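Local atomic coordinates of phosphodiesterase (Candida albicans, PDB entry 6CPU), a protein that is a mostly helical member of the 3'5'-cyclic nucleotide phosphodiesterase family of the HD clan and holds a zinc and a magnesium ion. Residues L230-C233 with V234-M237; N448-K451 with L452-L456; K21-T24 with F25-I29. All coordinates share one frame; numbering follows the deposited sequence.

Interaction 1: residues L230-C233 with V234-M237; sequences LVYC and VYLM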
loop_
_atom_site.group_PDB
_atom_site.type_symbol
_atom_site.label_atom_id
_atom_site.label_comp_id
_atom_site.label_asym_id
_atom_site.label_seq_id
_atom_site.Cartn_x
_atom_site.Cartn_y
_atom_site.Cartn_z
ATOM N N LEU A 230 1.523 0.135 11.656
ATOM C CA LEU A 230 1.152 -0.682 10.503
ATOM C C LEU A 230 2.344 -1.423 9.900
ATOM O O LEU A 230 2.217 -2.567 9.452
ATOM C CB LEU A 230 0.433 0.171 9.456
ATOM C CG LEU A 230 -0.980 0.590 9.901
ATOM C CD1 LEU A 230 -1.466 1.810 9.118
ATOM C CD2 LEU A 230 -1.977 -0.570 9.801
ATOM N N VAL A 231 3.507 -0.784 9.908
ATOM C CA VAL A 231 4.745 -1.445 9.482
ATOM C C VAL A 231 4.967 -2.699 10.322
ATOM O O VAL A 231 5.258 -3.791 9.788
ATOM C CB VAL A 231 5.960 -0.497 9.611
ATOM C CG1 VAL A 231 7.288 -1.252 9.474
ATOM C CG2 VAL A 231 5.871 0.604 8.568
ATOM N N TYR A 232 4.837 -2.553 11.637
ATOM C CA TYR A 232 5.057 -3.705 12.518
ATOM C C TYR A 232 4.009 -4.792 12.307
ATOM O O TYR A 232 4.334 -5.967 12.352
ATOM C CB TYR A 232 5.100 -3.300 13.983
ATOM C CG TYR A 232 5.713 -4.390 14.831
ATOM C CD1 TYR A 232 4.911 -5.274 15.557
ATOM C CD2 TYR A 232 7.093 -4.551 14.889
ATOM C CE1 TYR A 232 5.475 -6.284 16.333
ATOM C CE2 TYR A 232 7.666 -5.552 15.666
ATOM C CZ TYR A 232 6.854 -6.418 16.383
ATOM O OH TYR A 232 7.425 -7.428 17.154
ATOM N N CYS A 233 2.752 -4.400 12.084
ATOM C CA CYS A 233 1.710 -5.362 11.732
ATOM C C CYS A 233 2.068 -6.199 10.508
ATOM O O CYS A 233 1.870 -7.417 10.503
ATOM C CB CYS A 233 0.370 -4.667 11.501
ATOM S SG CYS A 233 -0.373 -3.933 12.986
ATOM N N VAL A 234 2.596 -5.558 9.467
ATOM C CA VAL A 234 3.033 -6.290 8.293
ATOM C C VAL A 234 4.145 -7.281 8.667
ATOM O O VAL A 234 4.127 -8.428 8.233
ATOM C CB VAL A 234 3.526 -5.348 7.179
ATOM C CG1 VAL A 234 4.071 -6.150 6.003
ATOM C CG2 VAL A 234 2.397 -4.452 6.697
ATOM N N TYR A 235 5.097 -6.837 9.478
ATOM C CA TYR A 235 6.183 -7.707 9.912
ATOM C C TYR A 235 5.626 -8.955 10.622
ATOM O O TYR A 235 6.028 -10.071 10.319
ATOM C CB TYR A 235 7.176 -6.948 10.809
ATOM C CG TYR A 235 7.980 -7.860 11.700
ATOM C CD1 TYR A 235 8.959 -8.693 11.174
ATOM C CD2 TYR A 235 7.721 -7.935 13.067
ATOM C CE1 TYR A 235 9.686 -9.556 11.999
ATOM C CE2 TYR A 235 8.440 -8.785 13.891
ATOM C CZ TYR A 235 9.415 -9.597 13.352
ATOM O OH TYR A 235 10.120 -10.444 14.195
ATOM N N LEU A 236 4.688 -8.759 11.541
ATOM C CA LEU A 236 4.079 -9.879 12.265
ATOM C C LEU A 236 3.482 -10.912 11.312
ATOM O O LEU A 236 3.722 -12.116 11.443
ATOM C CB LEU A 236 2.994 -9.374 13.221
ATOM C CG LEU A 236 3.503 -8.606 14.433
ATOM C CD1 LEU A 236 2.344 -7.975 15.179
ATOM C CD2 LEU A 236 4.334 -9.502 15.345
ATOM N N MET A 237 2.738 -10.435 10.322
ATOM C CA MET A 237 2.059 -11.323 9.388
ATOM C C MET A 237 2.969 -12.020 8.394
ATOM O O MET A 237 2.845 -13.231 8.170
ATOM C CB MET A 237 0.953 -10.562 8.679
ATOM C CG MET A 237 -0.178 -10.246 9.621
ATOM S SD MET A 237 -1.547 -9.396 8.839
ATOM C CE MET A 237 -0.986 -7.693 8.852
#
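Tyr-232 lies alongside Tyr-235 and leans on Leu-236, its neighbours three and four residues on in helix 227-242. From CB, the side chain turns so that CG stands anti to the backbone N (chi1 -164°), which swings the ring toward the following turn. Its CD1 meets CD1 of Leu-236 at 3.7 Å. Further out, CE1 of Tyr-232 touches CD2 of the same leucine at 3.6 Å. The CD2/CE2 half of the ring meets Tyr-235, on the same side of the ring plane as the leucine: CD2 of Tyr-235 sits over the face near the rim, 3.5 Å from CE2, 3.7 Å from CZ and 3.9 Å from CD2 of Tyr-232. The two rings point the same way, planes 54° apart, an oblique pair. At the tip, OH passes 3.7 Å from CE2 of Tyr-235 and is hydrogen-bonded to the carbonyl oxygen of Thr-318, which satisfies this buried hydroxyl. The backbone bond from Leu-236 N to Tyr-232 O measures 2.9 Å. The bend of Met-237 at chi3 brings CE to 3.3 Å from Cys-233 O. Helix 205-216 packs on Tyr-232, Cys-233 and Met-237, helix 253-264 on Val-231, Val-234 and Tyr-235, and helix 276-292 on Leu-230 and Val-234.

Interaction 2: residues N448-K451 with L452-L456; sequences NTVK and LISAL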
loop_
_atom_site.group_PDB
_atom_site.type_symbol
_atom_site.label_atom_id
_atom_site.label_comp_id
_atom_site.label_asym_id
_atom_site.label_seq_id
_atom_site.Cartn_x
_atom_site.Cartn_y
_atom_site.Cartn_z
ATOM N N ASN A 448 -3.507 -23.312 -12.637
ATOM C CA ASN A 448 -4.675 -22.435 -12.795
ATOM C C ASN A 448 -5.669 -22.511 -11.631
ATOM O O ASN A 448 -6.446 -21.580 -11.413
ATOM C CB ASN A 448 -5.386 -22.696 -14.126
ATOM C CG ASN A 448 -4.536 -22.321 -15.324
ATOM O OD1 ASN A 448 -3.727 -21.397 -15.264
ATOM N ND2 ASN A 448 -4.716 -23.040 -16.423
ATOM N N THR A 449 -5.642 -23.612 -10.885
ATOM C CA THR A 449 -6.433 -23.739 -9.658
ATOM C C THR A 449 -5.857 -22.857 -8.542
ATOM O O THR A 449 -6.599 -22.164 -7.850
ATOM C CB THR A 449 -6.506 -25.213 -9.194
ATOM O OG1 THR A 449 -7.217 -25.979 -10.176
ATOM C CG2 THR A 449 -7.217 -25.345 -7.850
ATOM N N VAL A 450 -4.542 -22.896 -8.374
ATOM C CA VAL A 450 -3.857 -22.017 -7.414
ATOM C C VAL A 450 -4.145 -20.548 -7.762
ATOM O O VAL A 450 -4.527 -19.766 -6.890
ATOM C CB VAL A 450 -2.337 -22.299 -7.374
ATOM C CG1 VAL A 450 -1.580 -21.214 -6.611
ATOM C CG2 VAL A 450 -2.067 -23.661 -6.743
ATOM N N LYS A 451 -4.004 -20.197 -9.041
ATOM C CA LYS A 451 -4.293 -18.837 -9.511
ATOM C C LYS A 451 -5.700 -18.388 -9.180
ATOM O O LYS A 451 -5.906 -17.262 -8.748
ATOM C CB LYS A 451 -4.110 -18.720 -11.025
ATOM C CG LYS A 451 -2.683 -18.546 -11.496
ATOM C CD LYS A 451 -2.633 -18.659 -13.010
ATOM C CE LYS A 451 -1.542 -17.797 -13.603
ATOM N NZ LYS A 451 -1.246 -18.205 -15.007
ATOM N N LEU A 452 -6.680 -19.261 -9.400
ATOM C CA LEU A 452 -8.070 -18.879 -9.206
ATOM C C LEU A 452 -8.409 -18.693 -7.734
ATOM O O LEU A 452 -9.069 -17.721 -7.373
ATOM C CB LEU A 452 -9.022 -19.906 -9.836
ATOM C CG LEU A 452 -10.511 -19.593 -9.672
ATOM C CD1 LEU A 452 -10.919 -18.347 -10.448
ATOM C CD2 LEU A 452 -11.353 -20.792 -10.102
ATOM N N ILE A 453 -7.988 -19.625 -6.888
ATOM C CA ILE A 453 -8.250 -19.492 -5.457
ATOM C C ILE A 453 -7.572 -18.226 -4.926
ATOM O O ILE A 453 -8.185 -17.439 -4.213
ATOM C CB ILE A 453 -7.772 -20.712 -4.642
ATOM C CG1 ILE A 453 -8.490 -21.995 -5.098
ATOM C CG2 ILE A 453 -8.014 -20.480 -3.158
ATOM C CD1 ILE A 453 -9.987 -21.853 -5.223
ATOM N N SER A 454 -6.316 -18.035 -5.308
ATOM C CA SER A 454 -5.565 -16.829 -4.944
ATOM C C SER A 454 -6.298 -15.566 -5.393
ATOM O O SER A 454 -6.461 -14.632 -4.604
ATOM C CB SER A 454 -4.177 -16.888 -5.551
ATOM O OG SER A 454 -3.490 -18.026 -5.069
ATOM N N ALA A 455 -6.774 -15.560 -6.642
ATOM C CA ALA A 455 -7.517 -14.428 -7.195
ATOM C C ALA A 455 -8.791 -14.129 -6.423
ATOM O O ALA A 455 -9.122 -12.976 -6.162
ATOM C CB ALA A 455 -7.848 -14.677 -8.658
ATOM N N LEU A 456 -9.522 -15.175 -6.064
ATOM C CA LEU A 456 -10.758 -14.998 -5.325
ATOM C C LEU A 456 -10.504 -14.477 -3.919
ATOM O O LEU A 456 -11.248 -13.649 -3.427
ATOM C CB LEU A 456 -11.542 -16.316 -5.278
ATOM C CG LEU A 456 -12.052 -16.796 -6.644
ATOM C CD1 LEU A 456 -12.563 -18.232 -6.538
ATOM C CD2 LEU A 456 -13.124 -15.871 -7.199
#
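Four successive i to i+4 amide bonds join residues 448-451 to 452-455 in regular alpha-helical geometry, the one from Ile-453 N to Thr-449 O being almost straight at 175°. The bond from Leu-452 N to Asn-448 O is more bent, with an N-H...O angle of 145° and the donor above the carbonyl plane. Ser-454 adds a side-chain bond to this pattern. Its OG lies anti to its own carbonyl carbon and beside the backbone N (chi1 -60°), a setting that turns the hydroxyl back along the helix onto Val-450 O at 2.7 Å. The same oxygen takes the amide N of Ser-454 at 2.9 Å. Two donors of one residue therefore grip one carbonyl: the amide approaches nearly in line with C=O, whereas OG stands well above the carbonyl plane. This is the common intrahelical serine motif, in which a hydroxyl bonds back to the carbonyl one turn earlier and the polar tip is satisfied without leaving its own helix. It suits a buried site, since Ser-454 packs against Leu-414 and Ser-418 of helix 411-421 and against Leu-334. CG1 of Val-450 lies 4.0 Å from OG of Ser-454, an apolar neighbour for the hydroxyl. Around the helix, CG1 of Ile-453 rests 3.3 Å from Thr-449 O, and the methyl CB of Ala-455 lies 3.2 Å from Lys-451 O. Thr-449 directs its own hydroxyl to the carbonyl oxygen of Asn-445, near the start of helix 446-462. Leu-452 and Thr-449 both touch Leu-444 and Phe-437, the latter on helix 427-438, while Ala-455 touches Ala-421 of helix 411-421 and Tyr-430 of helix 427-438.

Interaction 3: residues K21-T24 with F25-I29; sequences KFDT and FKHLI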
loop_
_atom_site.group_PDB
_atom_site.type_symbol
_atom_site.label_atom_id
_atom_site.label_comp_id
_atom_site.label_asym_id
_atom_site.label_seq_id
_atom_site.Cartn_x
_atom_site.Cartn_y
_atom_site.Cartn_z
ATOM N N LYS A 21 20.837 20.216 9.225
ATOM C CA LYS A 21 22.216 19.869 8.970
ATOM C C LYS A 21 22.429 18.492 9.556
ATOM O O LYS A 21 22.205 18.283 10.737
ATOM C CB LYS A 21 23.170 20.903 9.602
ATOM C CG LYS A 21 24.643 20.530 9.549
ATOM C CD LYS A 21 25.199 20.597 8.139
ATOM C CE LYS A 21 26.485 19.806 8.027
ATOM N NZ LYS A 21 27.491 20.301 9.004
ATOM N N PHE A 22 22.852 17.552 8.727
ATOM C CA PHE A 22 23.081 16.194 9.175
ATOM C C PHE A 22 24.573 15.926 9.249
ATOM O O PHE A 22 25.327 16.343 8.369
ATOM C CB PHE A 22 22.377 15.192 8.249
ATOM C CG PHE A 22 20.891 15.269 8.346
ATOM C CD1 PHE A 22 20.230 14.665 9.404
ATOM C CD2 PHE A 22 20.161 16.016 7.430
ATOM C CE1 PHE A 22 18.852 14.771 9.529
ATOM C CE2 PHE A 22 18.788 16.127 7.554
ATOM C CZ PHE A 22 18.135 15.498 8.598
ATOM N N ASP A 23 24.981 15.238 10.306
ATOM C CA ASP A 23 26.376 14.862 10.485
ATOM C C ASP A 23 26.757 13.699 9.585
ATOM O O ASP A 23 27.926 13.561 9.214
ATOM C CB ASP A 23 26.678 14.534 11.959
ATOM C CG ASP A 23 25.886 13.350 12.486
ATOM O OD1 ASP A 23 24.805 13.029 11.937
ATOM O OD2 ASP A 23 26.342 12.728 13.471
ATOM N N THR A 24 25.780 12.858 9.232
ATOM C CA THR A 24 26.032 11.670 8.417
ATOM C C THR A 24 24.919 11.451 7.387
ATOM O O THR A 24 23.782 11.855 7.599
ATOM C CB THR A 24 26.116 10.392 9.277
ATOM O OG1 THR A 24 24.849 10.112 9.870
ATOM C CG2 THR A 24 27.157 10.529 10.394
ATOM N N PHE A 25 25.274 10.789 6.293
ATOM C CA PHE A 25 24.326 10.437 5.234
ATOM C C PHE A 25 23.297 9.465 5.801
ATOM O O PHE A 25 22.116 9.546 5.471
ATOM C CB PHE A 25 25.068 9.809 4.043
ATOM C CG PHE A 25 24.207 9.567 2.815
ATOM C CD1 PHE A 25 23.321 10.539 2.351
ATOM C CD2 PHE A 25 24.312 8.378 2.103
ATOM C CE1 PHE A 25 22.548 10.315 1.218
ATOM C CE2 PHE A 25 23.550 8.149 0.967
ATOM C CZ PHE A 25 22.661 9.121 0.527
ATOM N N LYS A 26 23.750 8.555 6.663
ATOM C CA LYS A 26 22.852 7.607 7.303
ATOM C C LYS A 26 21.744 8.324 8.079
ATOM O O LYS A 26 20.574 7.966 7.969
ATOM C CB LYS A 26 23.614 6.656 8.217
ATOM C CG LYS A 26 22.721 5.611 8.861
ATOM C CD LYS A 26 23.495 4.660 9.761
ATOM C CE LYS A 26 23.463 5.089 11.217
ATOM N NZ LYS A 26 24.128 4.059 12.064
ATOM N N HIS A 27 22.098 9.338 8.864
ATOM C CA HIS A 27 21.082 10.077 9.601
ATOM C C HIS A 27 20.117 10.845 8.672
ATOM O O HIS A 27 18.901 10.917 8.937
ATOM C CB HIS A 27 21.718 11.002 10.633
ATOM C CG HIS A 27 22.254 10.284 11.835
ATOM N ND1 HIS A 27 23.307 10.770 12.582
ATOM C CD2 HIS A 27 21.881 9.123 12.422
ATOM C CE1 HIS A 27 23.554 9.943 13.581
ATOM N NE2 HIS A 27 22.705 8.934 13.506
ATOM N N LEU A 28 20.647 11.395 7.582
ATOM C CA LEU A 28 19.809 12.035 6.550
ATOM C C LEU A 28 18.798 11.031 5.952
ATOM O O LEU A 28 17.603 11.332 5.830
ATOM C CB LEU A 28 20.693 12.634 5.450
ATOM C CG LEU A 28 20.016 13.625 4.503
ATOM C CD1 LEU A 28 21.032 14.591 3.892
ATOM C CD2 LEU A 28 19.272 12.900 3.399
ATOM N N ILE A 29 19.273 9.835 5.625
ATOM C CA ILE A 29 18.405 8.763 5.098
ATOM C C ILE A 29 17.301 8.405 6.104
ATOM O O ILE A 29 16.136 8.255 5.726
ATOM C CB ILE A 29 19.217 7.512 4.709
ATOM C CG1 ILE A 29 20.052 7.798 3.456
ATOM C CG2 ILE A 29 18.309 6.332 4.413
ATOM C CD1 ILE A 29 21.112 6.745 3.173
#
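One face of the Phe-22 ring is covered by the backbone of Leu-28, whose CA stands over the ring centre, 3.9 Å from the centroid, in a CH-pi contact; the Phe-22 ring also meets that of His-31. The leucine side chain crosses the phenylalanine at about a right angle, and its CG comes 3.8 Å from CD2 of Phe-22. The imidazole of His-27 is met at its edge: ND1 gives its hydrogen to OD1 of Asp-23 at 2.8 Å, almost straight at 174°. The carboxylate and ring planes lie 11° apart, nearly coplanar, and OD1 accepts through its syn lone pair. Thr-24 is the N-cap of helix 25-34. With chi1 at 66°, OG1 is placed between the backbone N and the carbonyl carbon, where it accepts from His-27 N at 3.0 Å, while Thr-24 O takes Leu-28 N at 3.2 Å in the first helical i to i+4 bond. Asp-80 adds a second carboxylate at this helix start by accepting from Lys-26 N. Phe-22, bound through its backbone to Ser-6, and Leu-28 both pack on Leu-5 of strand 2-6, tying the turn to the parallel sheet. His-27 is thus held through backbone and ring alike; the nearby carboxylate would probably favour its protonated form, and the negative charges of Asp-23 and Asp-80 should suit the positive end of the helix dipole.

Interactions 1 and 2 are turns within helices, interaction 3 the capped start of one; along the chain they come in the order 3, 1, 2, and none touches another. Interactions 2 and 3 lie on opposite sides of the chain's centre, 46 Å apart between centres; the centre of interaction 1 is 25 Å from the former and 27 Å from the latter. Zinc is held by His-278, His-349, Asp-350 and Asp-462, and neither interaction 1 nor 2 reaches the metals: the side chains of Val-234 and Ala-455 are each about 14 Å from zinc, and that of Ala-455 about 13 Å from magnesium. Helix 446-462 ends at the ligand Asp-462, and helix 276-292, packed on interaction 1, carries His-278.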